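Local coordinates for protein with a SET domain within carboxy region (Cryptosporidium parvum, PDB 4LDG) that probably acts as a histone H4K20 methyltransferase through the SET domain held in this C-terminal part of a longer protein, at residues Y130-E135 with D161-E166; E183-S188 with D207-C212; S247-D250 with G254-L257. One frame throughout, in Å; residues are numbered along the deposited sequence.

Overall arrangement
The three contacts follow one another along the chain, each closing before the next opens. Contacts 1 and 3 are neighbours, centres about 15 Å apart: strand 163-166 pairs antiparallel with strand 240-247, and Ser247 probably exchanges backbone hydrogen bonds with Asp161 and Asp162. Contact 1 packs helix 121-134 on this sheet, Ile132 touching strands 240-247 and 230-237 and Phe163 meeting Phe244; contact 3 ties together the loop leaving the central strand. Contact 2, joining helix 175-187 to the loop after strand 202-207, stands apart, its centre about 26 Å and 28 Å from those of contacts 1 and 3. Contacts 2 and 3 and the strand of contact 1 all belong to the SET domain.

Contact 1. Residues Y130-E135 with D161-E166; sequences YCILNE and DDFVLE
Cys131, in the last turn of helix 121-134, is the first residue of 130-135 to meet strand 163-166, and it does so over a face of the Phe163 ring. Cys131 CB stands 4.0 Å from the centroid of the Phe163 ring and 18° off its normal, which defines a CH-pi contact; the 3.8 Å from Cys131 CB to Phe163 CG places the methylene nearer the root of the ring. Cys131 SG, 5.0 Å from the Phe163 ring centroid, adds an oblique sulfur-aromatic contact. The ring comes within range because Phe163 CG is anti to its backbone N (chi1 -172°), which sends the aromatic group toward the helix.

One residue on, Ile132 takes the far end of the ring: Ile132 CG1 lies 3.4 Å from Phe163 CE1, an oblique approach, and the two side chains cross at about a right angle. The other branch, Ile132 CG2, comes within 4.0 Å of Glu166 OE1. The carbonyl of Ile132 meets the same glutamate through a water, which lies 2.7 Å from Ile132 O and 2.7 Å from Glu166 OE1. Further along, Glu135 has positive phi and closes the helix with a Schellman motif.

Phe244 of strand 240-247 meets the Phe163 ring with planes about 25° apart, and Ile132 also touches Leu235 and Ile237 of strand 230-237. Glu166 OE2 forms a salt bridge with Arg242 NE. The contact thus packs a helix on the antiparallel sheet that holds strand 163-166 of the SET domain.

The chemistry is layered: apolar contact with one aromatic ring joins helix to sheet where both are buried, while at the Glu166 end a water links a helix carbonyl to a carboxylate whose charge is probably balanced largely by Arg242.

Contact 2. Residues E183-S188 with D207-C212; sequences EKYALS and DATEEC
Tyr185 and Thr209 meet face-on: the side chains come from opposite directions, and the threonine methyl, CG2, lies over one face of the tyrosine ring. Thr209 CG2 is 3.7 Å from the centroid of the Tyr185 ring and only 15° off the normal, which identifies a CH-pi contact. Thr209 OG1 lies on the same side of the ring but beyond its rim, 3.4 Å from Tyr185 CE2.

Asp207 instead approaches the ring at its edge. Tyr185 OH donates to Asp207 OD2 over 2.5 Å, using the syn lone pair of that oxygen, while ring and carboxylate planes stand 66° apart. CG of Asp207 is anti to the backbone N (chi1 -176°), which extends the carboxylate toward the helix bearing Tyr185.

The second carboxylate oxygen is turned back to its own loop. Asp207 OD1 accepts from Thr209 OG1 at 2.7 Å, again through a syn lone pair, and from Thr209 N at 2.9 Å, from above the carboxylate plane; the latter bond closes an Asx turn. Thr209 OG1 is bonded in addition to the backbone N of Tyr193, and Met194 of strand 194-199 touches Tyr185, Asp207 and Thr209. Glu210 has its salt bridge with Arg190. Within the SET domain the contact joins helix 175-187 to the loop after strand 202-207.

One carboxylate therefore does two jobs: OD1 fixes the turn that presents Thr209, and OD2 takes the phenol of the helix. Three donors would be expected to favour the ionised form of Asp207, and hydroxyl and methyl contacts together constrain the ring's position.

Contact 3. Residues S247-D250 with G254-L257; sequences SKRD and GEEL
Segment 247-250 begins at the end of strand 240-247 and runs into the loop that leads to strand 258-259; 254-257 is a later, non-regular piece of the same loop, with three residues between them. The backbone of Arg249 is almost fully extended, and Glu255 is also in an extended conformation. Between the pieces the interaction is carried by side chains: Arg249 and Glu255 come from opposite directions, and the edge of the Arg249 guanidinium faces one oxygen, OE2, of Glu255.

Arg249 approaches with its two terminal nitrogens, both directed at that single oxygen. Arg249 NH2 reaches Glu255 OE2 at 2.8 Å, with an N-H...acceptor angle of 151°, and Arg249 NH1 reaches the same OE2 at 3.0 Å with a more bent angle of 136°; together they make an end-on salt bridge. Glu255 OE2 lies close to the guanidinium plane, whereas both nitrogens come from the same face of the carboxylate, well out of its plane, the two flat groups being 29° apart. Arg249 NH2 arrives on the syn side of OE2.

The reach on each side follows from an extended chain. Arg249 is stretched from CG to NE, and Glu255, with CG anti to its backbone N, is straight beyond CG. Arg249 NH1 has a second acceptor, Asp250 O, at 2.9 Å and near the guanidinium plane, a bond that helps to fix how the head is rotated. Glu255 OE1 accepts from the backbone N of Ile252, leaving the carboxylate divided between the arginine and the intervening loop.

At its first end the loop continues strand 240-247, where Ser247 bonds through its backbone to Asp161 and Asp162. At the other end Gly254 and Glu255 bond to Ala154 of strand 151-154, and Leu257 packs on Val152, so the salt bridge spans a surface loop between these two strand regions.

Contact 1. Residues Y130-E135 with D161-E166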
# COMPACT_ATOMS: atom_id res chain seq x y z
N TYR A 130 -7.65 -5.38 8.71
CA TYR A 130 -6.68 -6.36 9.18
C TYR A 130 -5.31 -6.18 8.52
O TYR A 130 -4.30 -6.26 9.19
CB TYR A 130 -7.19 -7.79 8.97
CG TYR A 130 -6.33 -8.85 9.62
CD1 TYR A 130 -6.57 -9.29 10.93
CD2 TYR A 130 -5.28 -9.43 8.92
CE1 TYR A 130 -5.80 -10.26 11.52
CE2 TYR A 130 -4.48 -10.40 9.51
CZ TYR A 130 -4.74 -10.80 10.81
OH TYR A 130 -3.94 -11.77 11.38
N CYS A 131 -5.27 -5.98 7.21
CA CYS A 131 -3.97 -5.79 6.51
C CYS A 131 -3.26 -4.50 6.96
O CYS A 131 -2.05 -4.47 7.16
CB CYS A 131 -4.17 -5.74 5.01
SG CYS A 131 -4.87 -7.22 4.26
N ILE A 132 -4.03 -3.44 7.15
CA ILE A 132 -3.43 -2.19 7.59
C ILE A 132 -2.72 -2.36 8.92
O ILE A 132 -1.58 -1.95 9.08
CB ILE A 132 -4.48 -1.06 7.70
CG1 ILE A 132 -4.91 -0.64 6.31
CG2 ILE A 132 -3.86 0.15 8.40
CD1 ILE A 132 -6.09 0.29 6.28
N LEU A 133 -3.41 -2.99 9.88
CA LEU A 133 -2.91 -3.05 11.26
C LEU A 133 -1.88 -4.15 11.50
O LEU A 133 -1.06 -4.01 12.40
CB LEU A 133 -4.08 -3.19 12.23
CG LEU A 133 -4.94 -1.93 12.37
CD1 LEU A 133 -6.21 -2.22 13.10
CD2 LEU A 133 -4.17 -0.82 13.09
N ASN A 134 -1.90 -5.22 10.72
CA ASN A 134 -0.91 -6.29 10.86
C ASN A 134 0.16 -6.25 9.77
O ASN A 134 0.90 -7.20 9.61
CB ASN A 134 -1.61 -7.66 10.87
CG ASN A 134 -2.53 -7.80 12.04
OD1 ASN A 134 -2.08 -7.82 13.18
ND2 ASN A 134 -3.84 -7.85 11.79
N GLU A 135 0.21 -5.17 9.01
CA GLU A 135 1.27 -4.92 8.02
C GLU A 135 1.30 -5.95 6.91
O GLU A 135 2.36 -6.40 6.51
CB GLU A 135 2.65 -4.84 8.68
CG GLU A 135 2.79 -3.80 9.78
CD GLU A 135 2.99 -2.38 9.28
OE1 GLU A 135 3.03 -2.14 8.04
OE2 GLU A 135 3.13 -1.47 10.13
N ASP A 161 -9.01 -5.85 -6.34
CA ASP A 161 -9.46 -5.51 -5.00
C ASP A 161 -8.53 -5.88 -3.84
O ASP A 161 -8.83 -5.54 -2.69
CB ASP A 161 -10.89 -6.04 -4.71
CG ASP A 161 -11.95 -5.23 -5.41
OD1 ASP A 161 -11.76 -4.01 -5.59
OD2 ASP A 161 -13.00 -5.80 -5.79
N ASP A 162 -7.41 -6.56 -4.13
CA ASP A 162 -6.41 -6.79 -3.10
C ASP A 162 -5.99 -5.46 -2.51
O ASP A 162 -6.04 -4.41 -3.19
CB ASP A 162 -5.16 -7.49 -3.62
CG ASP A 162 -5.33 -9.00 -3.80
OD1 ASP A 162 -6.43 -9.56 -3.51
OD2 ASP A 162 -4.34 -9.63 -4.24
N PHE A 163 -5.66 -5.52 -1.22
CA PHE A 163 -4.89 -4.48 -0.53
C PHE A 163 -3.53 -4.44 -1.20
O PHE A 163 -2.86 -5.47 -1.28
CB PHE A 163 -4.74 -4.82 0.96
CG PHE A 163 -4.12 -3.71 1.78
CD1 PHE A 163 -4.91 -2.73 2.35
CD2 PHE A 163 -2.74 -3.67 1.99
CE1 PHE A 163 -4.34 -1.70 3.09
CE2 PHE A 163 -2.15 -2.64 2.74
CZ PHE A 163 -2.96 -1.64 3.27
N VAL A 164 -3.10 -3.26 -1.67
CA VAL A 164 -1.75 -3.18 -2.28
C VAL A 164 -0.71 -2.68 -1.27
O VAL A 164 0.20 -3.43 -0.87
CB VAL A 164 -1.82 -2.36 -3.59
CG1 VAL A 164 -0.45 -2.21 -4.23
CG2 VAL A 164 -2.77 -3.05 -4.56
N LEU A 165 -0.86 -1.44 -0.83
CA LEU A 165 0.12 -0.81 0.06
C LEU A 165 -0.58 0.30 0.79
O LEU A 165 -1.53 0.90 0.25
CB LEU A 165 1.25 -0.16 -0.74
CG LEU A 165 2.29 -1.02 -1.46
CD1 LEU A 165 3.08 -0.13 -2.42
CD2 LEU A 165 3.22 -1.73 -0.48
N GLU A 166 -0.09 0.63 1.98
CA GLU A 166 -0.61 1.81 2.65
C GLU A 166 0.21 2.98 2.14
O GLU A 166 1.39 2.83 1.89
CB GLU A 166 -0.49 1.69 4.17
CG GLU A 166 -1.04 2.91 4.90
CD GLU A 166 -0.94 2.85 6.41
OE1 GLU A 166 -0.55 1.80 6.97
OE2 GLU A 166 -1.27 3.87 7.06
O HOH W 1 -0.04 -0.86 7.12

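Contact 2. Residues E183-S188 with D207-C212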
# COMPACT_ATOMS: atom_id res chain seq x y z
N GLU A 183 6.06 24.91 0.89
CA GLU A 183 6.95 26.01 0.54
C GLU A 183 8.42 25.73 0.88
O GLU A 183 9.30 26.10 0.11
CB GLU A 183 6.48 27.33 1.16
CG GLU A 183 5.28 27.93 0.43
CD GLU A 183 4.59 29.06 1.18
OE1 GLU A 183 3.45 28.83 1.66
OE2 GLU A 183 5.17 30.17 1.27
N LYS A 184 8.69 25.09 2.01
CA LYS A 184 10.06 24.78 2.41
C LYS A 184 10.71 23.78 1.46
O LYS A 184 11.85 23.96 1.04
CB LYS A 184 10.11 24.28 3.88
CG LYS A 184 11.43 23.64 4.31
CD LYS A 184 11.52 23.43 5.83
CE LYS A 184 10.71 22.23 6.31
NZ LYS A 184 11.51 20.98 6.47
N TYR A 185 10.00 22.72 1.11
CA TYR A 185 10.53 21.76 0.15
C TYR A 185 10.82 22.45 -1.20
O TYR A 185 11.88 22.25 -1.76
CB TYR A 185 9.60 20.56 -0.06
CG TYR A 185 9.36 19.72 1.19
CD1 TYR A 185 10.41 19.33 2.02
CD2 TYR A 185 8.09 19.28 1.51
CE1 TYR A 185 10.19 18.58 3.15
CE2 TYR A 185 7.87 18.50 2.62
CZ TYR A 185 8.92 18.16 3.44
OH TYR A 185 8.67 17.39 4.56
N ALA A 186 9.92 23.30 -1.68
CA ALA A 186 10.15 23.97 -2.96
C ALA A 186 11.38 24.86 -2.88
O ALA A 186 12.21 24.82 -3.77
CB ALA A 186 8.93 24.76 -3.40
N LEU A 187 11.51 25.63 -1.80
CA LEU A 187 12.62 26.57 -1.62
C LEU A 187 14.00 25.87 -1.52
O LEU A 187 15.01 26.41 -1.95
CB LEU A 187 12.37 27.46 -0.39
CG LEU A 187 13.41 28.53 -0.01
CD1 LEU A 187 13.64 29.52 -1.16
CD2 LEU A 187 13.00 29.27 1.26
N SER A 188 14.01 24.66 -0.97
CA SER A 188 15.22 23.84 -0.82
C SER A 188 15.54 22.98 -2.05
O SER A 188 16.50 22.22 -2.06
CB SER A 188 15.01 22.89 0.36
OG SER A 188 14.36 23.57 1.42
N ASP A 207 2.38 13.67 4.47
CA ASP A 207 3.69 14.05 3.99
C ASP A 207 4.64 12.86 4.07
O ASP A 207 5.11 12.53 5.14
CB ASP A 207 4.28 15.21 4.81
CG ASP A 207 5.60 15.69 4.25
OD1 ASP A 207 5.97 15.18 3.18
OD2 ASP A 207 6.29 16.54 4.88
N ALA A 208 4.95 12.25 2.92
CA ALA A 208 5.93 11.15 2.84
C ALA A 208 7.29 11.59 2.25
O ALA A 208 8.06 10.76 1.75
CB ALA A 208 5.33 10.00 2.02
N THR A 209 7.61 12.88 2.34
CA THR A 209 8.84 13.43 1.74
C THR A 209 10.11 12.88 2.38
O THR A 209 10.99 12.44 1.66
CB THR A 209 8.87 14.96 1.79
OG1 THR A 209 7.72 15.47 1.11
CG2 THR A 209 10.12 15.52 1.14
N GLU A 210 10.19 12.84 3.71
CA GLU A 210 11.38 12.29 4.35
C GLU A 210 11.60 10.85 3.84
O GLU A 210 10.66 10.08 3.66
CB GLU A 210 11.31 12.36 5.88
CG GLU A 210 10.97 13.73 6.50
CD GLU A 210 11.79 14.90 5.97
OE1 GLU A 210 12.71 14.69 5.14
OE2 GLU A 210 11.51 16.05 6.38
N GLU A 211 12.86 10.52 3.60
CA GLU A 211 13.22 9.22 3.05
C GLU A 211 13.38 8.26 4.22
O GLU A 211 14.50 7.92 4.61
CB GLU A 211 14.51 9.31 2.23
N CYS A 212 12.25 7.84 4.78
CA CYS A 212 12.22 6.90 5.89
C CYS A 212 11.78 5.54 5.39
O CYS A 212 10.71 5.40 4.79
CB CYS A 212 11.25 7.38 6.96
SG CYS A 212 11.68 9.00 7.63

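Contact 3. Residues S247-D250 with G254-L257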
# COMPACT_ATOMS: atom_id res chain seq x y z
N SER A 247 -6.06 -2.58 -5.84
CA SER A 247 -5.97 -2.77 -7.28
C SER A 247 -7.33 -2.62 -7.94
O SER A 247 -8.34 -3.01 -7.39
CB SER A 247 -5.42 -4.16 -7.57
OG SER A 247 -6.26 -5.15 -6.98
N LYS A 248 -7.34 -2.06 -9.15
CA LYS A 248 -8.57 -1.91 -9.91
C LYS A 248 -8.88 -3.15 -10.72
O LYS A 248 -9.98 -3.30 -11.24
CB LYS A 248 -8.44 -0.78 -10.90
CG LYS A 248 -8.08 0.55 -10.31
CD LYS A 248 -8.08 1.59 -11.41
CE LYS A 248 -9.45 1.68 -12.06
NZ LYS A 248 -9.55 3.01 -12.67
N ARG A 249 -7.88 -4.01 -10.85
CA ARG A 249 -8.01 -5.20 -11.65
C ARG A 249 -6.82 -6.09 -11.32
O ARG A 249 -5.94 -5.72 -10.56
CB ARG A 249 -7.99 -4.82 -13.13
CG ARG A 249 -6.81 -3.96 -13.52
CD ARG A 249 -6.52 -4.04 -15.00
NE ARG A 249 -5.43 -3.15 -15.41
CZ ARG A 249 -4.13 -3.44 -15.38
NH1 ARG A 249 -3.67 -4.62 -14.98
NH2 ARG A 249 -3.26 -2.52 -15.78
N ASP A 250 -6.80 -7.27 -11.91
CA ASP A 250 -5.63 -8.12 -11.82
C ASP A 250 -4.45 -7.38 -12.41
O ASP A 250 -4.52 -6.93 -13.53
CB ASP A 250 -5.88 -9.44 -12.57
CG ASP A 250 -6.87 -10.37 -11.82
OD1 ASP A 250 -7.46 -9.97 -10.79
OD2 ASP A 250 -7.07 -11.52 -12.27
N GLY A 254 5.48 -8.29 -12.69
CA GLY A 254 6.32 -7.43 -13.52
C GLY A 254 5.69 -6.10 -13.94
O GLY A 254 6.38 -5.16 -14.31
N GLU A 255 4.38 -6.01 -13.88
CA GLU A 255 3.68 -4.83 -14.35
C GLU A 255 3.83 -3.66 -13.35
O GLU A 255 3.81 -3.83 -12.13
CB GLU A 255 2.23 -5.21 -14.58
CG GLU A 255 1.22 -4.11 -14.79
CD GLU A 255 -0.11 -4.67 -15.28
OE1 GLU A 255 -0.41 -5.88 -15.06
OE2 GLU A 255 -0.88 -3.91 -15.89
N GLU A 256 3.98 -2.47 -13.90
CA GLU A 256 4.20 -1.27 -13.09
C GLU A 256 2.91 -0.92 -12.38
O GLU A 256 1.86 -1.06 -12.97
CB GLU A 256 4.66 -0.10 -13.96
CG GLU A 256 4.97 1.17 -13.13
CD GLU A 256 5.54 2.35 -13.92
OE1 GLU A 256 5.66 2.26 -15.16
OE2 GLU A 256 5.87 3.38 -13.29
N LEU A 257 3.00 -0.45 -11.14
CA LEU A 257 1.83 0.10 -10.47
C LEU A 257 1.71 1.56 -10.88
O LEU A 257 2.68 2.32 -10.87
CB LEU A 257 1.96 0.02 -8.96
CG LEU A 257 2.26 -1.34 -8.35
CD1 LEU A 257 2.12 -1.28 -6.84
CD2 LEU A 257 1.34 -2.40 -8.92